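Local coordinates for glycosyl hydrolases family 31 family protein (Aspergillus niger, PDB 6DRU) that hydrolyses xyloglucan oligosaccharides, releasing alpha-xylose from the glucose at their non-reducing end, at residues 319-325 and 389-395. Numbering follows the deposited sequence.
Sequences EMMASLW and IKNFWID. With XYS (alpha-D-xylopyranose), chain N.
With CG of Asp395 trans to its own backbone N (chi1 -177°) and CG of Trp325 turned to the side of its backbone N, carboxylate and indole run side by side in the same direction, their planes 70° apart. Indole NE1 gives a weak, bent hydrogen bond to Asp395 OD1 (3.1 Å, 130° at the hydrogen). The same oxygen accepts a hydrogen bond from a water that also bonds Ser323 OG and sits over the centre of the Trp393 ring. These groups crown the C-terminal ends of two adjacent parallel strands, 319-324 and 391-394, in the TIM barrel of this family 31 glycosidase. Main-chain bonds alternate along the pair, among them Trp393 N to Ala322 O at 2.7 Å; those at the two ends, Asn391 N to Met320 O and Asp395 N to Leu324 O, are weak. Asn391 adds a side-chain bond: ND2 reaches Met320 O at 3.2 Å, with that oxygen almost in the amide plane but ND2 itself above the carbonyl plane, while OD1 is held by Val466 N. On the face carrying Asn391 and Trp393, Met321, straight as far as SD and bent there, crosses both side chains at about a right angle, and SD makes an oblique Met-aromatic contact with the indole. The opposite face, with Ala322, Leu324, Phe392 and Ile394, is apolar: Leu324 CD2 packs against Ile394 CG2 and Phe392 CB, Ile389 CG2 lies beside Ala322 CB, and helices 370-385 and 439-455 cover this side. Xylose O5 lies near Asp395 OD1 and at the rim of the Trp325 ring, while Trp393 turns an edge to O3. As in other retaining family 31 enzymes, active-site Asp395 probably acts as nucleophile, with Asp487 as proton donor; the indole and water bonds would help to orient OD1 toward anomeric C1.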
ATOM      1  N   GLU A 319     -22.482  35.102 -31.509  1.00 60.85           N
ATOM      2  CA  GLU A 319     -22.479  33.655 -31.401  1.00 51.06           C
ATOM      3  C   GLU A 319     -22.965  33.243 -30.013  1.00 61.77           C
ATOM      4  O   GLU A 319     -23.204  34.076 -29.137  1.00 65.55           O
ATOM      5  CB  GLU A 319     -21.086  33.096 -31.681  1.00 57.26           C
ATOM      6  CG  GLU A 319     -20.652  33.238 -33.132  1.00 59.37           C
ATOM      7  CD  GLU A 319     -20.248  31.914 -33.752  1.00 93.05           C
ATOM      8  OE1 GLU A 319     -21.140  31.087 -34.037  1.00 87.02           O
ATOM      9  OE2 GLU A 319     -19.033  31.703 -33.959  1.00102.62           O
ATOM     10  N   MET A 320     -23.108  31.937 -29.810  1.00 68.02           N
ATOM     11  CA  MET A 320     -23.641  31.412 -28.563  1.00 63.47           C
ATOM     12  C   MET A 320     -22.694  30.383 -27.963  1.00 61.86           C
ATOM     13  O   MET A 320     -21.939  29.715 -28.674  1.00 61.86           O
ATOM     14  CB  MET A 320     -25.027  30.786 -28.769  1.00 64.35           C
ATOM     15  CG  MET A 320     -26.079  31.772 -29.246  1.00 61.45           C
ATOM     16  SD  MET A 320     -27.728  31.346 -28.658  1.00 76.98           S
ATOM     17  CE  MET A 320     -27.508  31.528 -26.890  1.00 66.61           C
ATOM     18  N   MET A 321     -22.747  30.274 -26.636  1.00 60.05           N
ATOM     19  CA  MET A 321     -21.964  29.309 -25.878  1.00 57.33           C
ATOM     20  C   MET A 321     -22.859  28.656 -24.836  1.00 56.25           C
ATOM     21  O   MET A 321     -23.692  29.324 -24.218  1.00 67.02           O
ATOM     22  CB  MET A 321     -20.757  29.972 -25.194  1.00 47.23           C
ATOM     23  CG  MET A 321     -19.958  29.036 -24.304  1.00 54.22           C
ATOM     24  SD  MET A 321     -18.480  29.790 -23.600  1.00 63.94           S
ATOM     25  CE  MET A 321     -17.406  29.839 -25.033  1.00 55.77           C
ATOM     26  N   ALA A 322     -22.685  27.349 -24.645  1.00 60.27           N
ATOM     27  CA  ALA A 322     -23.481  26.591 -23.692  1.00 58.22           C
ATOM     28  C   ALA A 322     -22.564  25.831 -22.743  1.00 57.00           C
ATOM     29  O   ALA A 322     -21.411  25.527 -23.065  1.00 60.10           O
ATOM     30  CB  ALA A 322     -24.429  25.618 -24.400  1.00 51.81           C
ATOM     31  N   SER A 323     -23.099  25.516 -21.568  1.00 56.29           N
ATOM     32  CA  SER A 323     -22.339  24.903 -20.489  1.00 56.01           C
ATOM     33  C   SER A 323     -22.581  23.400 -20.432  1.00 58.05           C
ATOM     34  O   SER A 323     -23.673  22.913 -20.735  1.00 67.97           O
ATOM     35  CB  SER A 323     -22.710  25.532 -19.144  1.00 59.32           C
ATOM     36  OG  SER A 323     -22.229  24.753 -18.061  1.00 63.37           O
ATOM     37  N   LEU A 324     -21.542  22.668 -20.033  1.00 56.02           N
ATOM     38  CA  LEU A 324     -21.653  21.236 -19.798  1.00 61.18           C
ATOM     39  C   LEU A 324     -20.732  20.851 -18.650  1.00 58.99           C
ATOM     40  O   LEU A 324     -19.624  21.381 -18.527  1.00 54.80           O
ATOM     41  CB  LEU A 324     -21.312  20.420 -21.052  1.00 55.16           C
ATOM     42  CG  LEU A 324     -19.893  20.519 -21.615  1.00 54.30           C
ATOM     43  CD1 LEU A 324     -19.409  19.158 -22.087  1.00 47.86           C
ATOM     44  CD2 LEU A 324     -19.844  21.524 -22.752  1.00 63.48           C
ATOM     45  N   TRP A 325     -21.205  19.941 -17.806  1.00 55.60           N
ATOM     46  CA  TRP A 325     -20.423  19.390 -16.714  1.00 57.60           C
ATOM     47  C   TRP A 325     -19.996  17.960 -17.035  1.00 56.27           C
ATOM     48  O   TRP A 325     -20.680  17.259 -17.787  1.00 50.89           O
ATOM     49  CB  TRP A 325     -21.213  19.395 -15.400  1.00 56.67           C
ATOM     50  CG  TRP A 325     -21.200  20.707 -14.683  1.00 54.77           C
ATOM     51  CD1 TRP A 325     -21.048  21.944 -15.234  1.00 61.33           C
ATOM     52  CD2 TRP A 325     -21.344  20.910 -13.272  1.00 57.55           C
ATOM     53  NE1 TRP A 325     -21.091  22.907 -14.255  1.00 62.25           N
ATOM     54  CE2 TRP A 325     -21.273  22.297 -13.040  1.00 56.72           C
ATOM     55  CE3 TRP A 325     -21.530  20.053 -12.183  1.00 62.00           C
ATOM     56  CZ2 TRP A 325     -21.381  22.846 -11.766  1.00 56.39           C
ATOM     57  CZ3 TRP A 325     -21.635  20.600 -10.918  1.00 56.66           C
ATOM     58  CH2 TRP A 325     -21.560  21.984 -10.720  1.00 60.06           C
ATOM     59  N   ILE A 389     -25.226  26.568 -31.600  1.00 58.42           N
ATOM     60  CA  ILE A 389     -24.405  26.793 -30.416  1.00 67.18           C
ATOM     61  C   ILE A 389     -23.093  26.058 -30.656  1.00 63.03           C
ATOM     62  O   ILE A 389     -22.980  24.859 -30.395  1.00 63.96           O
ATOM     63  CB  ILE A 389     -25.107  26.323 -29.140  1.00 67.01           C
ATOM     64  CG1 ILE A 389     -26.453  27.031 -28.990  1.00 55.85           C
ATOM     65  CG2 ILE A 389     -24.232  26.586 -27.922  1.00 48.88           C
ATOM     66  CD1 ILE A 389     -27.389  26.365 -28.016  1.00 57.74           C
ATOM     67  N   LYS A 390     -22.087  26.781 -31.149  1.00 58.86           N
ATOM     68  CA  LYS A 390     -20.839  26.172 -31.589  1.00 63.54           C
ATOM     69  C   LYS A 390     -19.657  26.527 -30.698  1.00 59.06           C
ATOM     70  O   LYS A 390     -18.513  26.230 -31.055  1.00 62.17           O
ATOM     71  CB  LYS A 390     -20.551  26.575 -33.034  1.00 59.45           C
ATOM     72  CG  LYS A 390     -21.757  26.438 -33.949  1.00 55.93           C
ATOM     73  CD  LYS A 390     -21.416  26.779 -35.388  1.00 64.76           C
ATOM     74  CE  LYS A 390     -22.282  25.987 -36.353  1.00 75.19           C
ATOM     75  NZ  LYS A 390     -21.637  25.837 -37.688  1.00 91.01           N
ATOM     76  N   ASN A 391     -19.902  27.141 -29.547  1.00 58.42           N
ATOM     77  CA  ASN A 391     -18.875  27.383 -28.545  1.00 51.01           C
ATOM     78  C   ASN A 391     -19.322  26.736 -27.244  1.00 55.59           C
ATOM     79  O   ASN A 391     -20.517  26.721 -26.932  1.00 64.91           O
ATOM     80  CB  ASN A 391     -18.634  28.883 -28.357  1.00 59.19           C
ATOM     81  CG  ASN A 391     -18.273  29.579 -29.657  1.00 67.44           C
ATOM     82  OD1 ASN A 391     -17.108  29.616 -30.054  1.00 65.09           O
ATOM     83  ND2 ASN A 391     -19.278  30.128 -30.332  1.00 64.09           N
ATOM     84  N   PHE A 392     -18.374  26.187 -26.489  1.00 52.52           N
ATOM     85  CA  PHE A 392     -18.718  25.319 -25.372  1.00 54.40           C
ATOM     86  C   PHE A 392     -18.016  25.754 -24.094  1.00 57.90           C
ATOM     87  O   PHE A 392     -16.837  26.117 -24.107  1.00 59.86           O
ATOM     88  CB  PHE A 392     -18.381  23.868 -25.701  1.00 47.24           C
ATOM     89  CG  PHE A 392     -19.217  23.307 -26.810  1.00 50.95           C
ATOM     90  CD1 PHE A 392     -20.515  22.893 -26.568  1.00 50.24           C
ATOM     91  CD2 PHE A 392     -18.720  23.222 -28.100  1.00 48.61           C
ATOM     92  CE1 PHE A 392     -21.296  22.385 -27.585  1.00 51.74           C
ATOM     93  CE2 PHE A 392     -19.499  22.715 -29.125  1.00 55.90           C
ATOM     94  CZ  PHE A 392     -20.789  22.296 -28.866  1.00 56.30           C
ATOM     95  N   TRP A 393     -18.756  25.703 -22.993  1.00 59.96           N
ATOM     96  CA  TRP A 393     -18.282  26.094 -21.671  1.00 56.87           C
ATOM     97  C   TRP A 393     -18.082  24.818 -20.859  1.00 66.19           C
ATOM     98  O   TRP A 393     -19.039  24.261 -20.313  1.00 65.28           O
ATOM     99  CB  TRP A 393     -19.281  27.039 -21.008  1.00 56.28           C
ATOM    100  CG  TRP A 393     -18.825  27.621 -19.711  1.00 58.25           C
ATOM    101  CD1 TRP A 393     -17.604  27.468 -19.127  1.00 61.93           C
ATOM    102  CD2 TRP A 393     -19.587  28.459 -18.834  1.00 64.55           C
ATOM    103  NE1 TRP A 393     -17.560  28.155 -17.941  1.00 58.70           N
ATOM    104  CE2 TRP A 393     -18.765  28.773 -17.738  1.00 63.09           C
ATOM    105  CE3 TRP A 393     -20.888  28.972 -18.871  1.00 59.46           C
ATOM    106  CZ2 TRP A 393     -19.196  29.578 -16.685  1.00 66.33           C
ATOM    107  CZ3 TRP A 393     -21.315  29.773 -17.827  1.00 58.57           C
ATOM    108  CH2 TRP A 393     -20.471  30.067 -16.748  1.00 61.99           C
ATOM    109  N   ILE A 394     -16.837  24.349 -20.795  1.00 58.69           N
ATOM    110  CA  ILE A 394     -16.512  23.094 -20.116  1.00 56.77           C
ATOM    111  C   ILE A 394     -16.130  23.436 -18.680  1.00 61.62           C
ATOM    112  O   ILE A 394     -14.964  23.644 -18.345  1.00 67.81           O
ATOM    113  CB  ILE A 394     -15.431  22.310 -20.848  1.00 56.43           C
ATOM    114  CG1 ILE A 394     -14.397  23.262 -21.457  1.00 53.83           C
ATOM    115  CG2 ILE A 394     -16.083  21.451 -21.894  1.00 57.12           C
ATOM    116  CD1 ILE A 394     -13.244  22.561 -22.146  1.00 54.11           C
ATOM    117  N   ASP A 395     -17.138  23.472 -17.821  1.00 65.50           N
ATOM    118  CA  ASP A 395     -17.011  23.929 -16.450  1.00 66.06           C
ATOM    119  C   ASP A 395     -16.850  22.742 -15.508  1.00 68.44           C
ATOM    120  O   ASP A 395     -17.291  21.628 -15.806  1.00 63.78           O
ATOM    121  CB  ASP A 395     -18.244  24.754 -16.073  1.00 59.72           C
ATOM    122  CG  ASP A 395     -18.166  25.332 -14.680  1.00 70.14           C
ATOM    123  OD1 ASP A 395     -19.203  25.314 -13.983  1.00 70.88           O
ATOM    124  OD2 ASP A 395     -17.073  25.780 -14.274  1.00 84.34           O
TER
HETATM  125  C1  XYS N 834     -19.404  26.918 -11.442  1.00 74.91           C
HETATM  126  C2  XYS N 834     -18.747  27.911 -12.372  1.00 72.98           C
HETATM  127  C3  XYS N 834     -19.667  29.098 -12.555  1.00 72.64           C
HETATM  128  C4  XYS N 834     -21.033  28.620 -12.996  1.00 71.74           C
HETATM  129  C5  XYS N 834     -21.521  27.550 -12.044  1.00 73.07           C
HETATM  130  O1  XYS N 834     -19.661  27.537 -10.203  1.00 64.79           O
HETATM  131  O2  XYS N 834     -17.521  28.333 -11.826  1.00 73.96           O
HETATM  132  O3  XYS N 834     -19.134  29.966 -13.528  1.00 76.70           O
HETATM  133  O4  XYS N 834     -21.933  29.702 -12.984  1.00 63.86           O
HETATM  134  O5  XYS N 834     -20.611  26.473 -12.017  1.00 71.89           O
HETATM  135  O   HOH W   1     -21.066  26.318 -15.917  1.00 52.99           O
HETATM  136  O   HOH W   2     -17.037  20.285 -18.456  1.00 54.61           O